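PDB 3VF1: 11R-lipoxygenase from Gersemia fruticosa, which is a calcium-dependent lipoxygenase with a non-heme iron that probably adds molecular oxygen to polyunsaturated fatty acids. Local coordinates for residues Val255-Gln260 with Trp378-Asp383; Gly264-Val269 with Met389-Leu394; Arg395-Met400 with Ala577-Gln582. All coordinates share one frame; numbering follows the deposited sequence.

Contact 1: Val255-Gln260 with Trp378-Asp383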
ATOM      1  N   VAL A 255      11.801   3.355 -26.802  1.00 27.59           N
ATOM      2  CA  VAL A 255      12.350   4.125 -25.694  1.00 28.42           C
ATOM      3  C   VAL A 255      11.320   4.244 -24.575  1.00 28.66           C
ATOM      4  O   VAL A 255      11.643   4.065 -23.399  1.00 28.54           O
ATOM      5  CB  VAL A 255      12.791   5.527 -26.141  1.00 28.38           C
ATOM      6  CG1 VAL A 255      13.090   6.408 -24.932  1.00 28.12           C
ATOM      7  CG2 VAL A 255      14.008   5.432 -27.047  1.00 27.04           C
ATOM      8  N   TRP A 256      10.081   4.545 -24.946  1.00 26.82           N
ATOM      9  CA  TRP A 256       8.994   4.602 -23.977  1.00 25.54           C
ATOM     10  C   TRP A 256       8.783   3.230 -23.354  1.00 25.50           C
ATOM     11  O   TRP A 256       8.623   3.106 -22.142  1.00 25.81           O
ATOM     12  CB  TRP A 256       7.701   5.074 -24.645  1.00 27.44           C
ATOM     13  CG  TRP A 256       6.493   4.889 -23.782  1.00 26.18           C
ATOM     14  CD1 TRP A 256       5.736   3.762 -23.666  1.00 26.85           C
ATOM     15  CD2 TRP A 256       5.903   5.860 -22.908  1.00 29.06           C
ATOM     16  NE1 TRP A 256       4.710   3.969 -22.776  1.00 26.41           N
ATOM     17  CE2 TRP A 256       4.790   5.251 -22.298  1.00 27.91           C
ATOM     18  CE3 TRP A 256       6.208   7.186 -22.584  1.00 28.01           C
ATOM     19  CZ2 TRP A 256       3.980   5.919 -21.379  1.00 25.32           C
ATOM     20  CZ3 TRP A 256       5.401   7.850 -21.674  1.00 22.98           C
ATOM     21  CH2 TRP A 256       4.302   7.216 -21.082  1.00 25.36           C
ATOM     22  N   PHE A 257       8.794   2.201 -24.194  1.00 27.38           N
ATOM     23  CA  PHE A 257       8.593   0.827 -23.748  1.00 26.26           C
ATOM     24  C   PHE A 257       9.570   0.462 -22.638  1.00 25.62           C
ATOM     25  O   PHE A 257       9.170  -0.004 -21.574  1.00 25.90           O
ATOM     26  CB  PHE A 257       8.767  -0.133 -24.924  1.00 24.72           C
ATOM     27  CG  PHE A 257       8.489  -1.568 -24.585  1.00 20.19           C
ATOM     28  CD1 PHE A 257       7.198  -2.065 -24.633  1.00 21.75           C
ATOM     29  CD2 PHE A 257       9.517  -2.424 -24.229  1.00 21.28           C
ATOM     30  CE1 PHE A 257       6.934  -3.383 -24.324  1.00 22.64           C
ATOM     31  CE2 PHE A 257       9.260  -3.748 -23.918  1.00 23.19           C
ATOM     32  CZ  PHE A 257       7.967  -4.227 -23.966  1.00 23.40           C
ATOM     33  N   GLY A 258      10.855   0.679 -22.896  1.00 26.40           N
ATOM     34  CA  GLY A 258      11.886   0.391 -21.919  1.00 27.55           C
ATOM     35  C   GLY A 258      11.664   1.142 -20.622  1.00 30.76           C
ATOM     36  O   GLY A 258      11.833   0.586 -19.536  1.00 28.91           O
ATOM     37  N   SER A 259      11.272   2.408 -20.734  1.00 27.56           N
ATOM     38  CA  SER A 259      11.110   3.261 -19.560  1.00 28.41           C
ATOM     39  C   SER A 259       9.935   2.823 -18.686  1.00 28.54           C
ATOM     40  O   SER A 259       9.861   3.195 -17.520  1.00 30.56           O
ATOM     41  CB  SER A 259      10.941   4.726 -19.977  1.00 27.29           C
ATOM     42  OG  SER A 259       9.656   4.973 -20.521  1.00 32.80           O
ATOM     43  N   GLN A 260       9.023   2.033 -19.245  1.00 28.62           N
ATOM     44  CA  GLN A 260       7.864   1.561 -18.491  1.00 28.36           C
ATOM     45  C   GLN A 260       8.252   0.523 -17.441  1.00 31.62           C
ATOM     46  O   GLN A 260       7.493   0.263 -16.508  1.00 30.62           O
ATOM     47  CB  GLN A 260       6.805   0.978 -19.428  1.00 30.90           C
ATOM     48  CG  GLN A 260       6.110   2.011 -20.296  1.00 31.91           C
ATOM     49  CD  GLN A 260       5.517   3.146 -19.485  1.00 30.59           C
ATOM     50  OE1 GLN A 260       4.396   3.049 -18.984  1.00 30.19           O
ATOM     51  NE2 GLN A 260       6.273   4.230 -19.345  1.00 31.71           N
ATOM     52  N   TRP A 378       3.418  -9.277 -25.424  1.00 25.98           N
ATOM     53  CA  TRP A 378       3.416 -10.482 -24.598  1.00 24.27           C
ATOM     54  C   TRP A 378       4.351 -10.355 -23.400  1.00 23.93           C
ATOM     55  O   TRP A 378       4.118 -10.966 -22.358  1.00 24.62           O
ATOM     56  CB  TRP A 378       3.790 -11.706 -25.435  1.00 24.99           C
ATOM     57  CG  TRP A 378       2.638 -12.259 -26.228  1.00 28.78           C
ATOM     58  CD1 TRP A 378       2.325 -11.984 -27.528  1.00 29.07           C
ATOM     59  CD2 TRP A 378       1.642 -13.179 -25.762  1.00 29.51           C
ATOM     60  NE1 TRP A 378       1.199 -12.677 -27.900  1.00 30.48           N
ATOM     61  CE2 TRP A 378       0.760 -13.416 -26.836  1.00 30.65           C
ATOM     62  CE3 TRP A 378       1.412 -13.823 -24.544  1.00 31.50           C
ATOM     63  CZ2 TRP A 378      -0.333 -14.271 -26.725  1.00 30.11           C
ATOM     64  CZ3 TRP A 378       0.325 -14.673 -24.437  1.00 31.66           C
ATOM     65  CH2 TRP A 378      -0.532 -14.890 -25.522  1.00 30.67           C
ATOM     66  N   LEU A 379       5.406  -9.559 -23.545  1.00 25.92           N
ATOM     67  CA  LEU A 379       6.326  -9.309 -22.439  1.00 25.29           C
ATOM     68  C   LEU A 379       5.650  -8.444 -21.377  1.00 24.95           C
ATOM     69  O   LEU A 379       5.783  -8.696 -20.181  1.00 27.68           O
ATOM     70  CB  LEU A 379       7.598  -8.625 -22.944  1.00 25.80           C
ATOM     71  CG  LEU A 379       8.674  -8.344 -21.893  1.00 25.50           C
ATOM     72  CD1 LEU A 379       9.204  -9.635 -21.290  1.00 24.18           C
ATOM     73  CD2 LEU A 379       9.810  -7.533 -22.501  1.00 25.20           C
ATOM     74  N   ARG A 380       4.921  -7.426 -21.822  1.00 22.95           N
ATOM     75  CA  ARG A 380       4.202  -6.540 -20.914  1.00 25.18           C
ATOM     76  C   ARG A 380       3.063  -7.271 -20.212  1.00 25.07           C
ATOM     77  O   ARG A 380       2.779  -7.017 -19.043  1.00 26.24           O
ATOM     78  CB  ARG A 380       3.648  -5.335 -21.676  1.00 27.20           C
ATOM     79  CG  ARG A 380       4.716  -4.406 -22.218  1.00 32.57           C
ATOM     80  CD  ARG A 380       5.449  -3.696 -21.092  1.00 31.88           C
ATOM     81  NE  ARG A 380       4.565  -2.816 -20.331  1.00 35.87           N
ATOM     82  CZ  ARG A 380       4.849  -2.319 -19.131  1.00 36.95           C
ATOM     83  NH1 ARG A 380       5.996  -2.617 -18.532  1.00 34.76           N
ATOM     84  NH2 ARG A 380       3.979  -1.527 -18.522  1.00 36.98           N
ATOM     85  N   CYS A 381       2.409  -8.177 -20.928  1.00 22.85           N
ATOM     86  CA  CYS A 381       1.306  -8.935 -20.355  1.00 25.59           C
ATOM     87  C   CYS A 381       1.795  -9.745 -19.160  1.00 26.31           C
ATOM     88  O   CYS A 381       1.137  -9.792 -18.121  1.00 23.53           O
ATOM     89  CB  CYS A 381       0.680  -9.858 -21.401  1.00 26.27           C
ATOM     90  SG  CYS A 381      -0.888 -10.601 -20.872  1.00 31.57           S
ATOM     91  N   ALA A 382       2.954 -10.375 -19.313  1.00 26.64           N
ATOM     92  CA  ALA A 382       3.564 -11.123 -18.224  1.00 24.86           C
ATOM     93  C   ALA A 382       3.833 -10.197 -17.043  1.00 25.71           C
ATOM     94  O   ALA A 382       3.582 -10.552 -15.887  1.00 28.29           O
ATOM     95  CB  ALA A 382       4.854 -11.775 -18.688  1.00 21.78           C
ATOM     96  N   ASP A 383       4.342  -9.005 -17.338  1.00 23.97           N
ATOM     97  CA  ASP A 383       4.682  -8.038 -16.301  1.00 25.23           C
ATOM     98  C   ASP A 383       3.437  -7.594 -15.540  1.00 23.88           C
ATOM     99  O   ASP A 383       3.497  -7.341 -14.338  1.00 27.51           O
ATOM    100  CB  ASP A 383       5.385  -6.825 -16.913  1.00 23.95           C
ATOM    101  CG  ASP A 383       5.851  -5.831 -15.866  1.00 29.94           C
ATOM    102  OD1 ASP A 383       6.929  -6.051 -15.271  1.00 26.26           O
ATOM    103  OD2 ASP A 383       5.138  -4.830 -15.639  1.00 34.71           O
TER
HETATM  104  O   HOH W   1       4.669  -0.818 -15.289  1.00 34.33           O
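Helix segments 255-260 and 378-383 run 19° from parallel, with axes 12.0 Å apart at closest approach and Phe257 opposite Arg380. The backbones do not touch; long side chains make the contact. Phe257 has CG anti to its own N (chi1 -176°), which carries the ring across to the second helix. There the ring and the Arg380 chain lie alongside, pointing opposite ways, with ring and guanidinium planes 74° apart. The tightest point is Phe257 CE1 to Arg380 CG at 3.2 Å. The rim of the same ring meets Leu379, with Phe257 CZ 4.1 Å from Leu379 CD2. Bends at chi2 and chi3 fold the Arg380 chain, and Gln260 CB packs over one face of the guanidinium, 3.8 Å from Arg380 NH1. Asp383 OD2 is 3.7 Å from Arg380 NH1, a long ion pair out of the guanidinium plane. The firmer hold is outside, where Arg380 NE donates to Asn591 O. Shortening Arg380 to an alanine would probably leave Asn591 O without this donor and a gap beside the Phe257 ring. Phe261 of helix 254-263 makes a cation-pi contact with Arg380. Strand 344-350 packs against both helices, through Pro346 on Phe257 and Ile349 on Leu379.

Contact 2: Gly264-Val269 with Met389-Leu394. With FE2 (Fe (II) ion), chain E.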
ATOM      1  N   GLY A 264       7.082   3.002 -14.726  1.00 26.68           N
ATOM      2  CA  GLY A 264       5.683   2.644 -14.855  1.00 27.23           C
ATOM      3  C   GLY A 264       5.080   2.374 -13.492  1.00 26.19           C
ATOM      4  O   GLY A 264       5.173   3.205 -12.592  1.00 30.53           O
ATOM      5  N   SER A 265       4.472   1.204 -13.334  1.00 26.05           N
ATOM      6  CA  SER A 265       3.866   0.825 -12.064  1.00 28.18           C
ATOM      7  C   SER A 265       4.567  -0.369 -11.422  1.00 29.03           C
ATOM      8  O   SER A 265       4.184  -0.806 -10.337  1.00 26.75           O
ATOM      9  CB  SER A 265       2.386   0.503 -12.264  1.00 25.66           C
ATOM     10  OG  SER A 265       1.676   1.647 -12.708  1.00 30.44           O
ATOM     11  N   ASN A 266       5.594  -0.893 -12.088  1.00 27.48           N
ATOM     12  CA  ASN A 266       6.284  -2.082 -11.601  1.00 27.12           C
ATOM     13  C   ASN A 266       7.779  -2.058 -11.906  1.00 29.08           C
ATOM     14  O   ASN A 266       8.225  -2.642 -12.894  1.00 31.60           O
ATOM     15  CB  ASN A 266       5.655  -3.332 -12.213  1.00 26.25           C
ATOM     16  CG  ASN A 266       6.288  -4.610 -11.705  1.00 28.88           C
ATOM     17  OD1 ASN A 266       6.959  -4.615 -10.670  1.00 31.51           O
ATOM     18  ND2 ASN A 266       6.076  -5.704 -12.424  1.00 27.19           N
ATOM     19  N   PRO A 267       8.561  -1.379 -11.051  1.00 29.05           N
ATOM     20  CA  PRO A 267      10.013  -1.258 -11.206  1.00 28.07           C
ATOM     21  C   PRO A 267      10.784  -2.290 -10.382  1.00 30.22           C
ATOM     22  O   PRO A 267      11.902  -2.007  -9.953  1.00 32.57           O
ATOM     23  CB  PRO A 267      10.282   0.143 -10.667  1.00 27.74           C
ATOM     24  CG  PRO A 267       9.277   0.294  -9.561  1.00 29.26           C
ATOM     25  CD  PRO A 267       8.061  -0.523  -9.960  1.00 27.28           C
ATOM     26  N   GLU A 268      10.202  -3.469 -10.176  1.00 30.76           N
ATOM     27  CA  GLU A 268      10.783  -4.461  -9.274  1.00 30.58           C
ATOM     28  C   GLU A 268      11.490  -5.618  -9.977  1.00 31.77           C
ATOM     29  O   GLU A 268      12.085  -6.468  -9.316  1.00 37.28           O
ATOM     30  CB  GLU A 268       9.692  -5.039  -8.370  1.00 32.24           C
ATOM     31  CG  GLU A 268       9.217  -4.101  -7.275  1.00 38.12           C
ATOM     32  CD  GLU A 268       8.375  -4.815  -6.232  1.00 45.21           C
ATOM     33  OE1 GLU A 268       7.762  -5.854  -6.569  1.00 35.89           O
ATOM     34  OE2 GLU A 268       8.337  -4.347  -5.072  1.00 42.92           O
ATOM     35  N   VAL A 269      11.431  -5.662 -11.303  1.00 32.23           N
ATOM     36  CA  VAL A 269      11.875  -6.850 -12.028  1.00 30.65           C
ATOM     37  C   VAL A 269      13.217  -6.683 -12.739  1.00 29.26           C
ATOM     38  O   VAL A 269      14.097  -7.532 -12.611  1.00 34.60           O
ATOM     39  CB  VAL A 269      10.818  -7.296 -13.055  1.00 30.13           C
ATOM     40  CG1 VAL A 269      11.264  -8.572 -13.752  1.00 29.43           C
ATOM     41  CG2 VAL A 269       9.476  -7.505 -12.371  1.00 30.68           C
ATOM     42  N   MET A 389      -0.518  -9.006  -8.862  1.00 27.55           N
ATOM     43  CA  MET A 389      -0.586  -9.998  -7.795  1.00 26.90           C
ATOM     44  C   MET A 389       0.589  -9.921  -6.821  1.00 27.23           C
ATOM     45  O   MET A 389       0.405 -10.068  -5.613  1.00 31.83           O
ATOM     46  CB  MET A 389      -0.672 -11.405  -8.389  1.00 27.02           C
ATOM     47  CG  MET A 389      -1.830 -11.595  -9.357  1.00 27.72           C
ATOM     48  SD  MET A 389      -3.384 -10.920  -8.727  1.00 33.41           S
ATOM     49  CE  MET A 389      -3.507 -11.743  -7.142  1.00 26.84           C
ATOM     50  N   ILE A 390       1.791  -9.691  -7.337  1.00 23.70           N
ATOM     51  CA  ILE A 390       2.987  -9.716  -6.498  1.00 25.48           C
ATOM     52  C   ILE A 390       3.404  -8.326  -6.027  1.00 27.70           C
ATOM     53  O   ILE A 390       3.515  -8.079  -4.826  1.00 29.26           O
ATOM     54  CB  ILE A 390       4.172 -10.386  -7.224  1.00 26.50           C
ATOM     55  CG1 ILE A 390       3.891 -11.880  -7.406  1.00 26.05           C
ATOM     56  CG2 ILE A 390       5.464 -10.183  -6.442  1.00 23.93           C
ATOM     57  CD1 ILE A 390       4.970 -12.629  -8.163  1.00 30.27           C
ATOM     58  N   THR A 391       3.634  -7.420  -6.971  1.00 25.31           N
ATOM     59  CA  THR A 391       4.129  -6.089  -6.637  1.00 26.49           C
ATOM     60  C   THR A 391       3.114  -5.285  -5.832  1.00 27.58           C
ATOM     61  O   THR A 391       3.479  -4.576  -4.895  1.00 26.04           O
ATOM     62  CB  THR A 391       4.497  -5.290  -7.898  1.00 26.15           C
ATOM     63  OG1 THR A 391       5.476  -6.014  -8.653  1.00 29.74           O
ATOM     64  CG2 THR A 391       5.050  -3.920  -7.522  1.00 25.85           C
ATOM     65  N   HIS A 392       1.841  -5.391  -6.196  1.00 26.09           N
ATOM     66  CA  HIS A 392       0.810  -4.592  -5.544  1.00 26.83           C
ATOM     67  C   HIS A 392       0.141  -5.321  -4.386  1.00 29.09           C
ATOM     68  O   HIS A 392       0.354  -4.975  -3.229  1.00 32.83           O
ATOM     69  CB  HIS A 392      -0.247  -4.142  -6.553  1.00 28.47           C
ATOM     70  CG  HIS A 392      -1.350  -3.331  -5.946  1.00 33.36           C
ATOM     71  ND1 HIS A 392      -2.683  -3.592  -6.178  1.00 34.39           N
ATOM     72  CD2 HIS A 392      -1.316  -2.267  -5.108  1.00 32.91           C
ATOM     73  CE1 HIS A 392      -3.423  -2.723  -5.514  1.00 35.35           C
ATOM     74  NE2 HIS A 392      -2.618  -1.908  -4.855  1.00 33.95           N
ATOM     75  N   LEU A 393      -0.664  -6.331  -4.693  1.00 28.32           N
ATOM     76  CA  LEU A 393      -1.464  -6.995  -3.666  1.00 30.94           C
ATOM     77  C   LEU A 393      -0.611  -7.675  -2.593  1.00 29.24           C
ATOM     78  O   LEU A 393      -0.746  -7.370  -1.411  1.00 31.02           O
ATOM     79  CB  LEU A 393      -2.430  -7.998  -4.302  1.00 27.26           C
ATOM     80  CG  LEU A 393      -3.569  -7.354  -5.100  1.00 35.77           C
ATOM     81  CD1 LEU A 393      -4.427  -8.411  -5.783  1.00 39.00           C
ATOM     82  CD2 LEU A 393      -4.428  -6.476  -4.201  1.00 33.55           C
ATOM     83  N   LEU A 394       0.265  -8.587  -2.994  1.00 28.17           N
ATOM     84  CA  LEU A 394       1.067  -9.324  -2.021  1.00 27.79           C
ATOM     85  C   LEU A 394       2.047  -8.427  -1.270  1.00 29.18           C
ATOM     86  O   LEU A 394       1.976  -8.303  -0.046  1.00 31.19           O
ATOM     87  CB  LEU A 394       1.842 -10.457  -2.694  1.00 27.94           C
ATOM     88  CG  LEU A 394       2.793 -11.200  -1.750  1.00 29.03           C
ATOM     89  CD1 LEU A 394       2.024 -11.820  -0.591  1.00 28.98           C
ATOM     90  CD2 LEU A 394       3.592 -12.262  -2.492  1.00 30.20           C
TER
HETATM   91 FE   FE2 E 701      -3.779  -0.717  -3.294  1.00 40.14          FE
HETATM   92  O   HOH W   2      -5.659  -0.535  -4.688  1.00 43.10           O
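Thr391 meets Asn266 and Glu268 of the loop after helix 254-263, and its hydroxyl is the centre of the tight part. Thr391 OG1 lies 2.9 Å from Asn266 OD1 and 3.1 Å from Glu268 OE1. Both are within hydrogen-bonding reach, but the hydroxyl has one proton, so it can serve only one of the two at a time. Glu268 reaches across to meet Thr391, with its chain stretched out beyond CG. Its OE1 also sits against the methyl, 3.5 Å from Thr391 CG2. Asn266 crosses Thr391 at a slant, and CG anti to N (chi1 -178°) brings its amide to the hydroxyl. Asn266 OD1 takes a further weak bond from Glu268 N at 3.5 Å, which ties the loop to itself. The helix here makes a pi-helical turn, in which Leu394 N bonds Met389 O. In lipoxygenases such a turn on the long central helix carries iron ligands. Here His392, next to Thr391, binds the iron through NE2 at 2.3 Å. His397, His575, Asn579 and the Ile698 carboxylate also bind it, together with a water. The contact is looser towards Ser265, where only its carbonyl comes near, Ser265 O to Thr391 CG2 being 4.3 Å. Glu268 lies on the partly exposed side, and its OE2 makes a long, weak ion pair with Arg395 NE.

Contact 3: Arg395-Met400 with Ala577-Gln582. With FE2 (Fe (II) ion), chain E.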
ATOM      1  N   ARG A 395       2.957  -7.799  -2.005  1.00 26.61           N
ATOM      2  CA  ARG A 395       4.097  -7.125  -1.392  1.00 26.75           C
ATOM      3  C   ARG A 395       3.750  -5.799  -0.711  1.00 27.54           C
ATOM      4  O   ARG A 395       4.576  -5.242   0.012  1.00 31.16           O
ATOM      5  CB  ARG A 395       5.208  -6.925  -2.427  1.00 25.05           C
ATOM      6  CG  ARG A 395       5.914  -8.215  -2.813  1.00 22.85           C
ATOM      7  CD  ARG A 395       7.085  -7.970  -3.752  1.00 29.94           C
ATOM      8  NE  ARG A 395       8.132  -7.157  -3.138  1.00 29.29           N
ATOM      9  CZ  ARG A 395       9.065  -7.625  -2.310  1.00 28.64           C
ATOM     10  NH1 ARG A 395       9.090  -8.909  -1.974  1.00 28.86           N
ATOM     11  NH2 ARG A 395       9.975  -6.802  -1.808  1.00 31.75           N
ATOM     12  N   CYS A 396       2.542  -5.293  -0.937  1.00 28.57           N
ATOM     13  CA  CYS A 396       2.085  -4.093  -0.237  1.00 29.59           C
ATOM     14  C   CYS A 396       0.920  -4.407   0.697  1.00 31.65           C
ATOM     15  O   CYS A 396       1.048  -4.297   1.917  1.00 31.54           O
ATOM     16  CB  CYS A 396       1.678  -2.991  -1.222  1.00 29.68           C
ATOM     17  SG  CYS A 396       3.047  -2.217  -2.113  1.00 30.71           S
ATOM     18  N   HIS A 397      -0.212  -4.794   0.122  1.00 30.20           N
ATOM     19  CA  HIS A 397      -1.422  -5.025   0.905  1.00 30.46           C
ATOM     20  C   HIS A 397      -1.244  -6.139   1.939  1.00 30.26           C
ATOM     21  O   HIS A 397      -1.372  -5.900   3.141  1.00 30.55           O
ATOM     22  CB  HIS A 397      -2.607  -5.341  -0.014  1.00 26.46           C
ATOM     23  CG  HIS A 397      -3.184  -4.138  -0.693  1.00 32.85           C
ATOM     24  ND1 HIS A 397      -4.443  -3.656  -0.409  1.00 32.73           N
ATOM     25  CD2 HIS A 397      -2.672  -3.315  -1.641  1.00 32.59           C
ATOM     26  CE1 HIS A 397      -4.685  -2.592  -1.154  1.00 32.59           C
ATOM     27  NE2 HIS A 397      -3.626  -2.364  -1.909  1.00 31.61           N
ATOM     28  N   LEU A 398      -0.951  -7.350   1.477  1.00 28.70           N
ATOM     29  CA  LEU A 398      -0.931  -8.516   2.357  1.00 26.45           C
ATOM     30  C   LEU A 398       0.281  -8.556   3.293  1.00 27.86           C
ATOM     31  O   LEU A 398       0.158  -8.957   4.448  1.00 31.43           O
ATOM     32  CB  LEU A 398      -1.000  -9.804   1.532  1.00 26.58           C
ATOM     33  CG  LEU A 398      -2.240  -9.942   0.642  1.00 29.87           C
ATOM     34  CD1 LEU A 398      -2.274 -11.310  -0.023  1.00 29.31           C
ATOM     35  CD2 LEU A 398      -3.517  -9.703   1.435  1.00 27.91           C
ATOM     36  N   MET A 399       1.444  -8.143   2.803  1.00 28.60           N
ATOM     37  CA  MET A 399       2.665  -8.199   3.606  1.00 28.56           C
ATOM     38  C   MET A 399       2.679  -7.162   4.730  1.00 30.90           C
ATOM     39  O   MET A 399       3.413  -7.310   5.707  1.00 31.16           O
ATOM     40  CB  MET A 399       3.901  -8.021   2.718  1.00 28.00           C
ATOM     41  CG  MET A 399       4.298  -9.277   1.949  1.00 31.81           C
ATOM     42  SD  MET A 399       4.943 -10.583   3.018  1.00 37.00           S
ATOM     43  CE  MET A 399       6.530  -9.899   3.494  1.00 30.13           C
ATOM     44  N   MET A 400       1.870  -6.117   4.599  1.00 28.84           N
ATOM     45  CA  MET A 400       1.841  -5.055   5.602  1.00 29.76           C
ATOM     46  C   MET A 400       0.728  -5.238   6.631  1.00 30.06           C
ATOM     47  O   MET A 400       0.783  -4.653   7.711  1.00 32.59           O
ATOM     48  CB  MET A 400       1.691  -3.687   4.931  1.00 32.24           C
ATOM     49  CG  MET A 400       2.935  -3.199   4.205  1.00 32.15           C
ATOM     50  SD  MET A 400       4.376  -3.077   5.278  1.00 35.44           S
ATOM     51  CE  MET A 400       5.269  -4.560   4.825  1.00 28.08           C
ATOM     52  N   ALA A 577       3.408   4.375  -5.401  1.00 23.27           N
ATOM     53  CA  ALA A 577       4.145   4.287  -6.657  1.00 23.85           C
ATOM     54  C   ALA A 577       3.569   3.218  -7.581  1.00 25.37           C
ATOM     55  O   ALA A 577       3.523   3.399  -8.796  1.00 26.18           O
ATOM     56  CB  ALA A 577       5.616   4.011  -6.383  1.00 23.39           C
ATOM     57  N   VAL A 578       3.127   2.107  -6.999  1.00 25.62           N
ATOM     58  CA  VAL A 578       2.644   0.977  -7.783  1.00 25.56           C
ATOM     59  C   VAL A 578       1.118   0.903  -7.838  1.00 26.73           C
ATOM     60  O   VAL A 578       0.567  -0.014  -8.440  1.00 29.58           O
ATOM     61  CB  VAL A 578       3.165  -0.359  -7.219  1.00 26.15           C
ATOM     62  CG1 VAL A 578       4.663  -0.274  -6.944  1.00 26.82           C
ATOM     63  CG2 VAL A 578       2.409  -0.739  -5.954  1.00 24.89           C
ATOM     64  N   ASN A 579       0.437   1.859  -7.214  1.00 27.46           N
ATOM     65  CA  ASN A 579      -1.022   1.836  -7.162  1.00 28.64           C
ATOM     66  C   ASN A 579      -1.665   2.988  -7.935  1.00 27.22           C
ATOM     67  O   ASN A 579      -2.438   2.764  -8.863  1.00 30.22           O
ATOM     68  CB  ASN A 579      -1.499   1.851  -5.707  1.00 28.41           C
ATOM     69  CG  ASN A 579      -2.985   1.564  -5.573  1.00 33.82           C
ATOM     70  OD1 ASN A 579      -3.389   0.459  -5.197  1.00 44.39           O
ATOM     71  ND2 ASN A 579      -3.805   2.563  -5.864  1.00 31.65           N
ATOM     72  N   PHE A 580      -1.339   4.219  -7.556  1.00 27.92           N
ATOM     73  CA  PHE A 580      -1.992   5.389  -8.141  1.00 30.73           C
ATOM     74  C   PHE A 580      -1.417   5.758  -9.505  1.00 29.07           C
ATOM     75  O   PHE A 580      -1.894   6.688 -10.156  1.00 31.47           O
ATOM     76  CB  PHE A 580      -1.913   6.579  -7.182  1.00 27.83           C
ATOM     77  CG  PHE A 580      -2.649   6.355  -5.895  1.00 32.36           C
ATOM     78  CD1 PHE A 580      -4.030   6.428  -5.852  1.00 34.71           C
ATOM     79  CD2 PHE A 580      -1.962   6.060  -4.733  1.00 30.64           C
ATOM     80  CE1 PHE A 580      -4.713   6.214  -4.672  1.00 35.72           C
ATOM     81  CE2 PHE A 580      -2.637   5.844  -3.548  1.00 31.40           C
ATOM     82  CZ  PHE A 580      -4.016   5.920  -3.517  1.00 35.97           C
ATOM     83  N   SER A 581      -0.397   5.021  -9.933  1.00 28.28           N
ATOM     84  CA  SER A 581       0.175   5.196 -11.261  1.00 29.63           C
ATOM     85  C   SER A 581      -0.492   4.259 -12.266  1.00 29.65           C
ATOM     86  O   SER A 581      -0.118   4.227 -13.439  1.00 29.38           O
ATOM     87  CB  SER A 581       1.674   4.910 -11.221  1.00 30.21           C
ATOM     88  OG  SER A 581       1.918   3.583 -10.787  1.00 26.78           O
ATOM     89  N   GLN A 582      -1.483   3.505 -11.803  1.00 29.90           N
ATOM     90  CA  GLN A 582      -2.085   2.445 -12.609  1.00 29.57           C
ATOM     91  C   GLN A 582      -2.914   2.949 -13.787  1.00 28.25           C
ATOM     92  O   GLN A 582      -3.085   2.234 -14.771  1.00 30.87           O
ATOM     93  CB  GLN A 582      -2.947   1.536 -11.732  1.00 28.03           C
ATOM     94  CG  GLN A 582      -2.158   0.486 -10.976  1.00 29.82           C
ATOM     95  CD  GLN A 582      -3.050  -0.449 -10.187  1.00 29.83           C
ATOM     96  OE1 GLN A 582      -3.144  -1.638 -10.487  1.00 33.70           O
ATOM     97  NE2 GLN A 582      -3.710   0.086  -9.169  1.00 41.76           N
TER
HETATM   98 FE   FE2 E 701      -3.779  -0.717  -3.294  1.00 40.14          FE
HETATM   99  O   HOH W   2      -5.659  -0.535  -4.688  1.00 43.10           O
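Val578 and Cys396 bury the most surface here, and His397 follows them. Cys396 and Val578 touch lightly: Cys396 SG is 4.2 Å from Val578 CG2, an apolar contact between helix 369-410 and the end of helix 557-579. Val578 CG2 sits between its backbone N and carbonyl carbon, and this is the methyl that faces the sulfur. Cys396 also packs on Gln574, one turn before Val578, and Val578 touches Thr391 and His392. The stronger link is through metal. His397 NE2 binds the iron at 2.2 Å, and Asn579 OD1 binds it at 2.3 Å. The two ligand atoms are 4.3 Å apart and lie roughly across the iron from each other, at about 157°. Asn579 OD1 lies near the plane of the His397 ring, at its edge. This is the iron site of the lipoxygenase fold, in which two core helices supply the side-chain ligands and the C terminus supplies a carboxylate. His392, His575, Ile698 OXT and a water complete it. Helix 369-410 widens again into a pi-type turn at 395-398, where His397 lies. Asn579 has CG anti to N (chi1 -169°), which directs its amide to the metal. Asn579 ND2 lies over the centre of the Phe580 ring, and the Asn579 side chain has its strongest polar partner outside the segments, in Leu632. A type I turn from Asn579 to Gln582 follows. Asn579 O accepts from both Gln582 N and Gln582 NE2, the latter at 3.0 Å. Ser581 OG donates to Ala577 O.

From the N terminus, helix 254-263 opens contact 1, and the loop after it opens contact 2. Helix 369-410 closes both, contact 1 first, so the two cross along the chain. The loop they close holds the five-stranded sheet 271-362. Contact 3 opens on the same helix after contact 2 has closed, and after a largely helical excursion the end of helix 557-579 and the turn after it close it. Helix 369-410 thus links all three. Contacts 2 and 3 share the iron and its water. They also meet through Ser265 OG and Ser581 OG, a probable hydrogen bond of 2.7 Å. Contact 1 lies further out, away from the metal.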